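Local coordinates for 'Carboxyl esterase 2 (Tuber melanosporum Mel28, PDB 5MIF), which probably hydrolyses carboxylic esters, as a fungal carboxylesterase of archaeal type built on the alpha/beta hydrolase fold, at residues K153-V158 / F251-K256; A220-C225 / V262-R267; S51-P56 / T241-F246; V158-C163 / G193-S198; E59-Y64 / G119-G124. One frame throughout, in Å; residues are numbered along the deposited sequence.

Contact 1. Residues K153-V158 / F251-K256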
# COMPACT_ATOMS: atom_id res chain seq x y z
N LYS A 153 -6.44 -22.71 27.09
CA LYS A 153 -7.71 -23.36 27.38
C LYS A 153 -8.03 -24.39 26.29
O LYS A 153 -8.59 -25.45 26.55
CB LYS A 153 -8.83 -22.33 27.50
CG LYS A 153 -8.39 -21.17 28.38
CD LYS A 153 -9.53 -20.31 28.91
CE LYS A 153 -8.96 -19.28 29.89
NZ LYS A 153 -7.53 -18.97 29.54
N VAL A 154 -7.67 -24.07 25.05
CA VAL A 154 -7.66 -25.04 23.96
C VAL A 154 -6.34 -24.93 23.21
O VAL A 154 -5.51 -24.08 23.53
CB VAL A 154 -8.82 -24.81 22.98
CG1 VAL A 154 -10.17 -25.01 23.68
CG2 VAL A 154 -8.72 -23.42 22.33
N ALA A 155 -6.13 -25.81 22.25
CA ALA A 155 -4.95 -25.74 21.40
C ALA A 155 -5.33 -26.00 19.95
O ALA A 155 -6.46 -26.42 19.65
CB ALA A 155 -3.90 -26.74 21.85
N TYR A 156 -4.39 -25.76 19.05
CA TYR A 156 -4.55 -26.17 17.66
C TYR A 156 -5.07 -27.60 17.62
O TYR A 156 -4.60 -28.44 18.39
CB TYR A 156 -3.22 -26.07 16.92
CG TYR A 156 -3.23 -26.76 15.58
CD1 TYR A 156 -3.72 -26.12 14.45
CD2 TYR A 156 -2.76 -28.07 15.45
CE1 TYR A 156 -3.76 -26.75 13.23
CE2 TYR A 156 -2.78 -28.71 14.23
CZ TYR A 156 -3.28 -28.04 13.12
OH TYR A 156 -3.32 -28.66 11.90
N PRO A 157 -6.02 -27.90 16.72
CA PRO A 157 -6.68 -27.08 15.70
C PRO A 157 -8.04 -26.53 16.13
O PRO A 157 -8.87 -26.21 15.27
CB PRO A 157 -6.86 -28.07 14.55
CG PRO A 157 -7.19 -29.35 15.28
CD PRO A 157 -6.40 -29.32 16.58
N VAL A 158 -8.29 -26.45 17.43
CA VAL A 158 -9.62 -26.07 17.89
C VAL A 158 -9.99 -24.61 17.52
O VAL A 158 -11.09 -24.38 17.03
CB VAL A 158 -9.76 -26.33 19.42
CG1 VAL A 158 -11.05 -25.75 19.96
CG2 VAL A 158 -9.72 -27.84 19.68
N PHE A 251 -0.05 -22.75 21.36
CA PHE A 251 -1.03 -23.03 20.31
C PHE A 251 -0.76 -24.39 19.66
O PHE A 251 -1.68 -25.18 19.45
CB PHE A 251 -1.00 -21.90 19.26
CG PHE A 251 -1.91 -22.12 18.08
CD1 PHE A 251 -3.29 -22.18 18.26
CD2 PHE A 251 -1.39 -22.20 16.79
CE1 PHE A 251 -4.13 -22.35 17.17
CE2 PHE A 251 -2.23 -22.38 15.70
CZ PHE A 251 -3.60 -22.45 15.89
N THR A 252 0.51 -24.68 19.40
CA THR A 252 0.93 -25.97 18.86
C THR A 252 2.03 -26.57 19.75
O THR A 252 3.20 -26.56 19.37
CB THR A 252 1.45 -25.86 17.41
OG1 THR A 252 2.36 -24.75 17.31
CG2 THR A 252 0.30 -25.65 16.43
N PRO A 253 1.66 -27.07 20.95
CA PRO A 253 2.62 -27.65 21.89
C PRO A 253 3.38 -28.84 21.29
O PRO A 253 4.53 -29.07 21.66
CB PRO A 253 1.75 -28.09 23.07
CG PRO A 253 0.34 -28.11 22.55
CD PRO A 253 0.29 -27.04 21.51
N ASP A 254 2.75 -29.59 20.39
CA ASP A 254 3.43 -30.66 19.68
C ASP A 254 4.04 -30.10 18.39
O ASP A 254 3.31 -29.75 17.46
CB ASP A 254 2.45 -31.80 19.36
CG ASP A 254 3.12 -32.98 18.65
OD1 ASP A 254 4.33 -32.93 18.37
OD2 ASP A 254 2.41 -33.96 18.33
N PRO A 255 5.38 -30.00 18.33
CA PRO A 255 6.05 -29.41 17.17
C PRO A 255 5.69 -30.07 15.84
O PRO A 255 5.74 -29.39 14.83
CB PRO A 255 7.55 -29.60 17.47
CG PRO A 255 7.61 -30.49 18.68
CD PRO A 255 6.33 -30.31 19.41
N LYS A 256 5.27 -31.33 15.86
CA LYS A 256 4.89 -32.01 14.61
C LYS A 256 3.62 -31.43 14.00
O LYS A 256 3.39 -31.55 12.80
CB LYS A 256 4.72 -33.51 14.86
CG LYS A 256 5.95 -34.17 15.46
CD LYS A 256 5.75 -35.68 15.64
CE LYS A 256 4.31 -36.01 16.04
NZ LYS A 256 3.82 -37.30 15.46

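Contact 2. Residues A220-C225 / V262-R267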
# COMPACT_ATOMS: atom_id res chain seq x y z
N ALA A 220 0.98 -14.93 10.24
CA ALA A 220 1.80 -16.12 10.48
C ALA A 220 1.33 -17.16 9.49
O ALA A 220 0.14 -17.45 9.41
CB ALA A 220 1.65 -16.61 11.93
N THR A 221 2.25 -17.71 8.71
CA THR A 221 1.87 -18.68 7.69
C THR A 221 2.62 -19.99 7.88
O THR A 221 2.20 -21.03 7.37
CB THR A 221 2.15 -18.14 6.28
OG1 THR A 221 3.54 -17.82 6.18
CG2 THR A 221 1.35 -16.89 6.01
N ASP A 222 3.71 -19.93 8.63
CA ASP A 222 4.56 -21.10 8.84
C ASP A 222 5.03 -21.14 10.29
O ASP A 222 5.85 -20.33 10.71
CB ASP A 222 5.76 -21.06 7.88
CG ASP A 222 6.52 -22.39 7.82
OD1 ASP A 222 6.37 -23.22 8.75
OD2 ASP A 222 7.24 -22.61 6.83
N LEU A 223 4.47 -22.07 11.06
CA LEU A 223 4.78 -22.15 12.48
C LEU A 223 5.96 -23.08 12.75
O LEU A 223 6.48 -23.12 13.87
CB LEU A 223 3.56 -22.62 13.27
CG LEU A 223 2.54 -21.56 13.70
CD1 LEU A 223 1.98 -20.78 12.52
CD2 LEU A 223 1.41 -22.18 14.50
N ALA A 224 6.37 -23.83 11.73
CA ALA A 224 7.39 -24.86 11.90
C ALA A 224 8.78 -24.32 11.66
O ALA A 224 9.70 -24.59 12.42
CB ALA A 224 7.11 -26.02 10.97
N CYS A 225 8.93 -23.55 10.59
CA CYS A 225 10.24 -23.10 10.17
C CYS A 225 10.48 -21.65 10.52
O CYS A 225 9.54 -20.85 10.64
CB CYS A 225 10.44 -23.33 8.67
SG CYS A 225 10.67 -25.09 8.26
N VAL A 262 -2.97 -27.27 7.78
CA VAL A 262 -4.01 -26.56 8.50
C VAL A 262 -3.40 -25.60 9.53
O VAL A 262 -3.89 -24.49 9.71
CB VAL A 262 -4.99 -27.53 9.21
CG1 VAL A 262 -6.01 -26.77 10.07
CG2 VAL A 262 -5.70 -28.39 8.17
N ALA A 263 -2.31 -26.01 10.18
CA ALA A 263 -1.60 -25.13 11.11
C ALA A 263 -0.79 -24.06 10.39
O ALA A 263 -0.73 -22.90 10.81
CB ALA A 263 -0.67 -25.95 12.01
N SER A 264 -0.15 -24.47 9.31
CA SER A 264 0.77 -23.63 8.57
C SER A 264 0.40 -23.62 7.10
O SER A 264 0.96 -24.39 6.32
CB SER A 264 2.20 -24.12 8.77
OG SER A 264 2.57 -24.07 10.14
N PRO A 265 -0.55 -22.76 6.70
CA PRO A 265 -1.05 -22.79 5.32
C PRO A 265 0.01 -22.45 4.29
O PRO A 265 -0.18 -22.74 3.11
CB PRO A 265 -2.17 -21.75 5.34
CG PRO A 265 -2.65 -21.77 6.76
CD PRO A 265 -1.38 -21.90 7.57
N GLY A 266 1.11 -21.85 4.73
CA GLY A 266 2.27 -21.65 3.89
C GLY A 266 2.87 -22.95 3.36
O GLY A 266 3.64 -22.94 2.40
N ARG A 267 2.54 -24.06 4.02
CA ARG A 267 3.06 -25.37 3.66
C ARG A 267 2.02 -26.21 2.93
O ARG A 267 2.23 -27.41 2.72
CB ARG A 267 3.53 -26.11 4.92
CG ARG A 267 4.52 -25.32 5.76
CD ARG A 267 4.93 -26.09 7.01
NE ARG A 267 5.95 -27.08 6.68
CZ ARG A 267 7.24 -26.82 6.55
NH1 ARG A 267 7.70 -25.59 6.74
NH2 ARG A 267 8.08 -27.80 6.22

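Contact 3. Residues S51-P56 / T241-F246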
# COMPACT_ATOMS: atom_id res chain seq x y z
N SER A 51 7.64 -8.58 28.70
CA SER A 51 6.77 -9.22 27.72
C SER A 51 5.54 -9.84 28.38
O SER A 51 5.64 -10.43 29.44
CB SER A 51 7.53 -10.27 26.93
OG SER A 51 6.66 -11.01 26.09
N LEU A 52 4.39 -9.72 27.73
CA LEU A 52 3.17 -10.30 28.28
C LEU A 52 3.02 -11.76 27.89
O LEU A 52 2.13 -12.45 28.40
CB LEU A 52 1.95 -9.51 27.85
CG LEU A 52 1.80 -8.28 28.75
CD1 LEU A 52 0.57 -7.47 28.35
CD2 LEU A 52 1.74 -8.71 30.22
N PHE A 53 3.86 -12.22 26.97
CA PHE A 53 3.84 -13.61 26.56
C PHE A 53 4.72 -14.44 27.49
O PHE A 53 5.81 -14.89 27.13
CB PHE A 53 4.26 -13.75 25.09
CG PHE A 53 3.27 -13.12 24.14
CD1 PHE A 53 2.25 -13.87 23.58
CD2 PHE A 53 3.34 -11.76 23.84
CE1 PHE A 53 1.33 -13.30 22.72
CE2 PHE A 53 2.43 -11.18 22.98
CZ PHE A 53 1.42 -11.95 22.42
N ALA A 54 4.22 -14.63 28.71
CA ALA A 54 4.93 -15.39 29.73
C ALA A 54 3.96 -15.81 30.83
O ALA A 54 2.88 -15.24 30.98
CB ALA A 54 6.09 -14.58 30.31
N PHE A 55 4.36 -16.81 31.60
CA PHE A 55 3.56 -17.27 32.72
C PHE A 55 3.85 -16.47 34.00
O PHE A 55 4.99 -16.03 34.21
CB PHE A 55 3.81 -18.76 32.97
CG PHE A 55 3.39 -19.65 31.84
CD1 PHE A 55 2.05 -19.86 31.56
CD2 PHE A 55 4.34 -20.30 31.07
CE1 PHE A 55 1.66 -20.69 30.52
CE2 PHE A 55 3.96 -21.13 30.03
CZ PHE A 55 2.61 -21.33 29.75
N PRO A 56 2.83 -16.27 34.85
CA PRO A 56 1.44 -16.70 34.63
C PRO A 56 0.68 -15.76 33.68
O PRO A 56 0.93 -14.55 33.70
CB PRO A 56 0.84 -16.66 36.04
CG PRO A 56 1.61 -15.60 36.73
CD PRO A 56 3.01 -15.66 36.18
N THR A 241 11.46 -12.87 18.72
CA THR A 241 11.50 -14.28 18.39
C THR A 241 11.07 -15.12 19.60
O THR A 241 10.52 -16.21 19.44
CB THR A 241 12.90 -14.72 17.92
OG1 THR A 241 13.89 -14.10 18.74
CG2 THR A 241 13.12 -14.32 16.47
N ASP A 242 11.32 -14.62 20.80
CA ASP A 242 10.91 -15.33 22.01
C ASP A 242 9.40 -15.35 22.18
O ASP A 242 8.83 -16.36 22.58
CB ASP A 242 11.56 -14.71 23.25
CG ASP A 242 13.03 -15.06 23.37
OD1 ASP A 242 13.49 -15.96 22.62
OD2 ASP A 242 13.72 -14.46 24.23
N GLU A 243 8.75 -14.22 21.89
CA GLU A 243 7.30 -14.15 21.98
C GLU A 243 6.66 -15.09 20.96
O GLU A 243 5.65 -15.74 21.25
CB GLU A 243 6.84 -12.71 21.76
CG GLU A 243 7.12 -11.77 22.92
CD GLU A 243 6.82 -10.31 22.59
OE1 GLU A 243 7.04 -9.90 21.42
OE2 GLU A 243 6.33 -9.59 23.49
N ILE A 244 7.27 -15.20 19.79
CA ILE A 244 6.81 -16.10 18.74
C ILE A 244 6.86 -17.56 19.19
O ILE A 244 5.91 -18.33 18.99
CB ILE A 244 7.65 -15.94 17.45
CG1 ILE A 244 7.38 -14.57 16.82
CG2 ILE A 244 7.34 -17.04 16.45
CD1 ILE A 244 8.16 -14.34 15.53
N ARG A 245 7.98 -17.95 19.81
CA ARG A 245 8.17 -19.32 20.25
C ARG A 245 7.19 -19.66 21.35
O ARG A 245 6.60 -20.74 21.36
CB ARG A 245 9.59 -19.52 20.75
CG ARG A 245 10.62 -19.35 19.69
CD ARG A 245 12.00 -19.29 20.30
NE ARG A 245 13.00 -18.91 19.31
CZ ARG A 245 13.44 -19.73 18.36
NH1 ARG A 245 12.98 -20.97 18.27
NH2 ARG A 245 14.35 -19.30 17.49
N PHE A 246 7.00 -18.72 22.27
CA PHE A 246 6.04 -18.87 23.35
C PHE A 246 4.62 -19.08 22.83
O PHE A 246 3.93 -20.01 23.24
CB PHE A 246 6.10 -17.65 24.28
CG PHE A 246 5.17 -17.74 25.46
CD1 PHE A 246 3.85 -17.33 25.36
CD2 PHE A 246 5.61 -18.26 26.66
CE1 PHE A 246 2.99 -17.42 26.45
CE2 PHE A 246 4.76 -18.36 27.75
CZ PHE A 246 3.45 -17.94 27.64
O HOH W 1 4.19 -8.26 25.07

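Contact 4. Residues V158-C163 / G193-S198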
# COMPACT_ATOMS: atom_id res chain seq x y z
N VAL A 158 -8.29 -26.45 17.43
CA VAL A 158 -9.62 -26.07 17.89
C VAL A 158 -9.99 -24.61 17.52
O VAL A 158 -11.09 -24.38 17.03
CB VAL A 158 -9.76 -26.33 19.42
CG1 VAL A 158 -11.05 -25.75 19.96
CG2 VAL A 158 -9.72 -27.84 19.68
N PRO A 159 -9.09 -23.63 17.75
CA PRO A 159 -9.48 -22.28 17.31
C PRO A 159 -9.73 -22.21 15.78
O PRO A 159 -10.67 -21.52 15.35
CB PRO A 159 -8.30 -21.41 17.72
CG PRO A 159 -7.64 -22.18 18.88
CD PRO A 159 -7.79 -23.63 18.46
N ASN A 160 -8.92 -22.92 15.01
CA ASN A 160 -9.13 -23.02 13.57
C ASN A 160 -10.52 -23.54 13.23
O ASN A 160 -11.22 -22.98 12.38
CB ASN A 160 -8.08 -23.94 12.95
CG ASN A 160 -6.67 -23.59 13.41
OD1 ASN A 160 -6.36 -23.67 14.60
ND2 ASN A 160 -5.81 -23.22 12.47
N GLU A 161 -10.91 -24.64 13.88
CA GLU A 161 -12.19 -25.27 13.61
C GLU A 161 -13.35 -24.45 14.16
O GLU A 161 -14.45 -24.48 13.61
CB GLU A 161 -12.22 -26.70 14.15
CG GLU A 161 -11.23 -27.65 13.47
CD GLU A 161 -11.57 -27.97 12.01
OE1 GLU A 161 -12.69 -27.66 11.56
OE2 GLU A 161 -10.72 -28.57 11.32
N GLN A 162 -13.11 -23.72 15.25
CA GLN A 162 -14.13 -22.80 15.75
C GLN A 162 -14.42 -21.74 14.68
O GLN A 162 -15.57 -21.47 14.36
CB GLN A 162 -13.68 -22.11 17.04
CG GLN A 162 -13.76 -22.98 18.29
CD GLN A 162 -13.42 -22.20 19.55
OE1 GLN A 162 -12.42 -21.47 19.59
NE2 GLN A 162 -14.26 -22.31 20.57
N CYS A 163 -13.35 -21.16 14.15
CA CYS A 163 -13.45 -20.12 13.13
C CYS A 163 -14.12 -20.67 11.88
O CYS A 163 -15.01 -20.04 11.31
CB CYS A 163 -12.08 -19.56 12.78
SG CYS A 163 -11.38 -18.58 14.10
N GLY A 193 -4.12 -14.05 10.95
CA GLY A 193 -3.79 -14.27 9.56
C GLY A 193 -3.56 -15.74 9.32
O GLY A 193 -3.93 -16.26 8.26
N GLU A 194 -2.97 -16.42 10.30
CA GLU A 194 -2.88 -17.88 10.27
C GLU A 194 -4.28 -18.47 10.24
O GLU A 194 -4.56 -19.38 9.45
CB GLU A 194 -2.08 -18.41 11.47
CG GLU A 194 -1.85 -19.93 11.46
CD GLU A 194 -2.90 -20.70 12.25
OE1 GLU A 194 -3.71 -20.06 12.93
OE2 GLU A 194 -2.91 -21.96 12.21
N LEU A 195 -5.16 -17.96 11.08
CA LEU A 195 -6.53 -18.48 11.14
C LEU A 195 -7.31 -18.23 9.84
O LEU A 195 -8.06 -19.11 9.37
CB LEU A 195 -7.28 -17.85 12.33
CG LEU A 195 -6.75 -18.31 13.70
CD1 LEU A 195 -7.34 -17.48 14.84
CD2 LEU A 195 -7.03 -19.79 13.91
N SER A 196 -7.15 -17.04 9.26
CA SER A 196 -7.87 -16.69 8.04
C SER A 196 -7.48 -17.64 6.91
O SER A 196 -8.33 -18.26 6.27
CB SER A 196 -7.60 -15.23 7.64
OG SER A 196 -8.43 -14.83 6.56
N SER A 197 -6.17 -17.79 6.70
CA SER A 197 -5.69 -18.64 5.63
C SER A 197 -5.97 -20.11 5.94
O SER A 197 -6.15 -20.91 5.02
CB SER A 197 -4.20 -18.42 5.39
OG SER A 197 -3.49 -18.64 6.59
N SER A 198 -6.01 -20.47 7.23
CA SER A 198 -6.37 -21.83 7.62
C SER A 198 -7.80 -22.17 7.26
O SER A 198 -8.07 -23.25 6.71
CB SER A 198 -6.15 -22.05 9.12
OG SER A 198 -6.46 -23.38 9.48

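Contact 5. Residues E59-Y64 / G119-G124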
# COMPACT_ATOMS: atom_id res chain seq x y z
N GLU A 59 -5.97 -13.46 33.61
CA GLU A 59 -7.21 -14.14 33.30
C GLU A 59 -8.10 -13.20 32.49
O GLU A 59 -9.07 -13.63 31.87
CB GLU A 59 -7.91 -14.65 34.57
CG GLU A 59 -9.17 -15.51 34.28
CD GLU A 59 -8.91 -16.77 33.43
OE1 GLU A 59 -7.74 -17.18 33.23
OE2 GLU A 59 -9.91 -17.35 32.94
N ILE A 60 -7.74 -11.93 32.45
CA ILE A 60 -8.37 -11.07 31.47
C ILE A 60 -7.47 -11.03 30.25
O ILE A 60 -6.31 -10.62 30.33
CB ILE A 60 -8.62 -9.66 32.04
CG1 ILE A 60 -9.65 -9.74 33.16
CG2 ILE A 60 -9.05 -8.70 30.93
CD1 ILE A 60 -10.89 -10.52 32.80
N ARG A 61 -7.98 -11.51 29.12
CA ARG A 61 -7.16 -11.62 27.90
C ARG A 61 -7.51 -10.54 26.88
O ARG A 61 -6.81 -10.37 25.87
CB ARG A 61 -7.32 -13.00 27.27
CG ARG A 61 -7.02 -14.19 28.15
CD ARG A 61 -5.53 -14.31 28.43
NE ARG A 61 -5.24 -15.51 29.22
CZ ARG A 61 -5.03 -16.72 28.70
NH1 ARG A 61 -5.03 -16.89 27.38
NH2 ARG A 61 -4.80 -17.75 29.49
N ASP A 62 -8.59 -9.83 27.14
CA ASP A 62 -9.07 -8.81 26.23
C ASP A 62 -9.47 -7.54 26.98
O ASP A 62 -10.22 -7.59 27.95
CB ASP A 62 -10.26 -9.34 25.44
CG ASP A 62 -10.76 -8.35 24.42
OD1 ASP A 62 -9.90 -7.69 23.81
OD2 ASP A 62 -11.99 -8.23 24.23
N GLY A 63 -8.98 -6.39 26.51
CA GLY A 63 -9.38 -5.12 27.09
C GLY A 63 -9.18 -3.93 26.17
O GLY A 63 -8.43 -4.00 25.19
N TYR A 64 -9.84 -2.83 26.50
CA TYR A 64 -9.75 -1.62 25.69
C TYR A 64 -8.36 -1.03 25.78
O TYR A 64 -7.69 -1.14 26.81
CB TYR A 64 -10.78 -0.58 26.14
CG TYR A 64 -12.21 -1.04 26.00
CD1 TYR A 64 -12.78 -1.23 24.75
CD2 TYR A 64 -13.00 -1.27 27.12
CE1 TYR A 64 -14.09 -1.65 24.62
CE2 TYR A 64 -14.31 -1.68 27.00
CZ TYR A 64 -14.85 -1.87 25.75
OH TYR A 64 -16.17 -2.29 25.64
N GLY A 119 -1.50 -13.63 19.10
CA GLY A 119 -0.70 -14.82 19.37
C GLY A 119 -1.48 -16.04 19.84
O GLY A 119 -0.92 -16.90 20.52
N TRP A 120 -2.78 -16.08 19.52
CA TRP A 120 -3.73 -17.12 19.94
C TRP A 120 -4.01 -17.10 21.45
O TRP A 120 -4.88 -17.83 21.90
CB TRP A 120 -3.24 -18.53 19.53
CG TRP A 120 -3.02 -18.68 18.06
CD1 TRP A 120 -3.97 -18.81 17.08
CD2 TRP A 120 -1.75 -18.70 17.39
NE1 TRP A 120 -3.37 -18.91 15.84
CE2 TRP A 120 -2.01 -18.85 16.00
CE3 TRP A 120 -0.42 -18.61 17.83
CZ2 TRP A 120 -0.98 -18.91 15.05
CZ3 TRP A 120 0.60 -18.68 16.88
CH2 TRP A 120 0.31 -18.83 15.51
N VAL A 121 -3.28 -16.27 22.20
CA VAL A 121 -3.40 -16.14 23.66
C VAL A 121 -4.21 -14.92 24.10
O VAL A 121 -4.91 -14.96 25.11
CB VAL A 121 -2.02 -16.02 24.35
CG1 VAL A 121 -2.13 -16.36 25.84
CG2 VAL A 121 -1.01 -16.90 23.68
N PHE A 122 -4.08 -13.82 23.35
CA PHE A 122 -4.74 -12.55 23.70
C PHE A 122 -5.68 -12.04 22.61
O PHE A 122 -5.68 -12.54 21.47
CB PHE A 122 -3.70 -11.46 24.00
CG PHE A 122 -2.76 -11.82 25.11
CD1 PHE A 122 -3.22 -11.96 26.41
CD2 PHE A 122 -1.41 -12.02 24.86
CE1 PHE A 122 -2.35 -12.30 27.44
CE2 PHE A 122 -0.53 -12.36 25.88
CZ PHE A 122 -1.01 -12.50 27.17
N GLY A 123 -6.46 -11.02 22.96
CA GLY A 123 -7.29 -10.34 22.00
C GLY A 123 -8.75 -10.69 22.15
O GLY A 123 -9.10 -11.62 22.89
N GLY A 124 -9.60 -9.95 21.45
CA GLY A 124 -11.04 -10.12 21.52
C GLY A 124 -11.64 -8.81 21.03
O GLY A 124 -10.91 -7.94 20.56

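Contact 1. Residues K153-V158 / F251-K256
The backbones of Ala155 and Phe251 approach to 4.9 Å, CA to CA, and there Tyr156 N donates to Phe251 O over 2.8 Å. The same oxygen meets Ala155 CB, whose other neighbour is Pro253 CD at 4.2 Å. Tyr156 CB stands over the centre of the Phe251 ring, a CH-pi contact of 3.8 Å to the centroid. With CG of Tyr156 anti to its N (chi1 167°), the phenol ring departs from that face and turns its edge to it, an offset edge-to-face pair with planes at 72°. Thr252 CG2 closes in on Tyr156 CB at 3.6 Å. The contact joins the loop before helix 158-173 to the C-terminal end of helix 241-251 and the loop after it, part of the insertion between strands 213-217 and 279-284 where hormone-sensitive-lipase relatives of this alpha/beta hydrolase carry part of their cap. A leucine in place of Phe251 would probably deprive Tyr156 CB of its flat seat and Trp120, stacked on the ring's other face, of its aromatic partner. Tyr156 OH is hydrogen-bonded to Glu260, while Pro157, joined by a cis peptide, lays its CB over one face of the tyrosine ring.

Contact 2. Residues A220-C225 / V262-R267
Asp222 OD1 is approached by three donors: Ala224 N at 3.0 Å, Cys225 N at 3.2 Å and, weakly, Arg267 NH1. The two backbone N-H groups come from the same face of the carboxylate, making an Asx turn and Asx motif that fix its rotation. Arg267 NH1 comes closer to Asp222 OD2, at 3.0 Å, in a salt bridge whose hydrogen bond is weak because the N-H is poorly aimed. A bend in the arginine chain (chi3 80°) brings this nitrogen round to the acid, with the guanidinium presenting its edge and its plane turned 61° from the carboxylate. Cys225 SG lies 3.4 Å from the same NH1, and Ala224 CB lies loosely over one guanidinium face.

Ser264 OG accepts a nearly straight bond from Leu223 N (2.9 Å, 172°) and is also hydrogen-bonded to Arg258 O, so the hydroxyl links two loop backbones. Thr221 O accepts from Gly266 N at 3.0 Å; a side chain on Gly266 would run into that oxygen.

These loops meet beyond strand 213-217. Gln292 of helix 290-302 accepts from both Thr221 N and Asp222 N, Pro265 and Leu223 rest on helix 191-206, and Ala220 is backbone-bonded to Ser190, the probable nucleophile.

Contact 3. Residues S51-P56 / T241-F246
Ser51 OG and Glu243 OE2 form the direct polar link, a 3.0 Å hydrogen bond that uses the anti lone pair of the carboxylate. The hydroxyl also accepts from Phe53 N, closing an ST turn. A water takes a hydrogen from Leu52 N and gives one to Glu243 OE2, adding a second bridge, while OE1 of the acid is bonded to Thr240 N.

The ring of Phe246 makes the flat contacts: with CG anti to the backbone N (chi1 -178°), it reaches out from the helix to lie beneath the Phe53-Ala54 peptide. Phe53 O stands 3.3 Å above its plane, over its centre, and Ala54 N lies above the same face nearer the rim. Phe53 sits at the centre of an inverse gamma turn, and its CB touches Phe246 CD1 at 3.6 Å. Phe55 CE2 meets Phe246 CE2 at 3.7 Å, the rings inclined at 58°. An alanine at Phe246 is likely to leave a gap beneath that peptide and to set the Phe55 ring free to turn.

The 51-56 loop, between helix 37-47 and strand 75-82, thus lies along the first turns of helix 241-251, whose Ile244 packs on Phe230 of helix 228-232; Phe53 continues edge-to-face onto Phe122.

Contact 4. Residues V158-C163 / G193-S198
Leu195 and Asn160 bury the most surface here, and their side chains cross at about a right angle. Leu195 CD2 reaches Asn160 N and Asn160 CG, both at 3.8 Å, and brushes Pro159 CB; its other methyl, CD1, faces Cys163 SG at 4.3 Å. The leucine fills the apolar side of the interface between helices 158-173 and 191-206, whose local axes cross at -57° and come within 9.4 Å.

In the alpha/beta hydrolase fold the second of these helices follows the nucleophile elbow, and Leu195 touches residues of the probable elbow around Ser190. Asn160 supplies the polar side. Its ND2 spends both hydrogens across the contact, one on Ser198 OG at 3.1 Å in a nearly straight bond (169°), the other on Glu194 OE2 at 3.2 Å. Both acceptors lie in the amide plane, fixing its rotation; Glu194 OE2 is met on its syn side but 30° out of the carboxylate plane, which stands nearly perpendicular to the amide.

Both accepting residues have a further partner: Ser198 OG is bonded to Val262 O, and Glu194, bent at chi2, extends its other oxygen, OE1, to Trp120 NE1. Phe251 packs against Pro159, Asn160 and Glu194.

Contact 5. Residues E59-Y64 / G119-G124
Arg61 lies along the Val121-Phe122 backbone and can be followed outward. CB and CG each pass 3.8 Å from Val121 O. A bend at chi2 (-71°) then folds the chain back over this carbonyl, so that CD comes to 3.4 Å from Val121 O while also meeting Phe122 CD1, the guanidinium standing steeply to the phenylalanine ring. NE is hydrogen-bonded to Pro58 O, in the chain just before. CZ passes Val121 CG1, and NH1 donates to Val121 O at 3.0 Å, in the carbonyl plane and on a lone pair, the oxygen lying at the edge of the guanidinium. NH1 is also bonded to Thr151 O, which ties a third piece of chain to the arginine. NH2 comes near Lys153 NZ, a pairing of like charges that may be somewhat unfavourable.

The backbones join where Gly123 N donates to Arg61 O (3.0 Å, 168°). Beside it the Asp62 carboxylate lies against Gly124, with OD2 only 3.3 Å from Gly124 C; any CB on Gly124 would collide with that oxygen. Ser127 OG and Lys126 N bond to the two carboxylate oxygens, holding the group in place.

Gly119 ends the HGGG sequence that forms the oxyanion hole in hormone-sensitive-lipase-type esterases, a role that is probable here. The 59-64 loop, leading to strand 75-82, is thus joined to the segment running from strand 109-115 to helix 129-139, while Trp120 packs on helix 191-206.

From the N terminus, contact 3 opens first, at 51-56, and closes only when the chain reaches helix 241-251. Contact 5 falls wholly within that span, tying the loop before strand 75-82 to the loop after strand 109-115. Contact 1 opens at 153-158 and closes at 251-256, so it crosses contact 3; contact 4, which shares Val158 with it, lies inside both spans and pairs the helix after strand 142-147 with the one after the probable nucleophile elbow. Contact 2 opens last, at 220-225, and crosses contacts 1 and 3. Phe251 touches residues of contacts 2, 4 and 5, bringing the inserted helix, the elbow helix and the glycine-rich loop together.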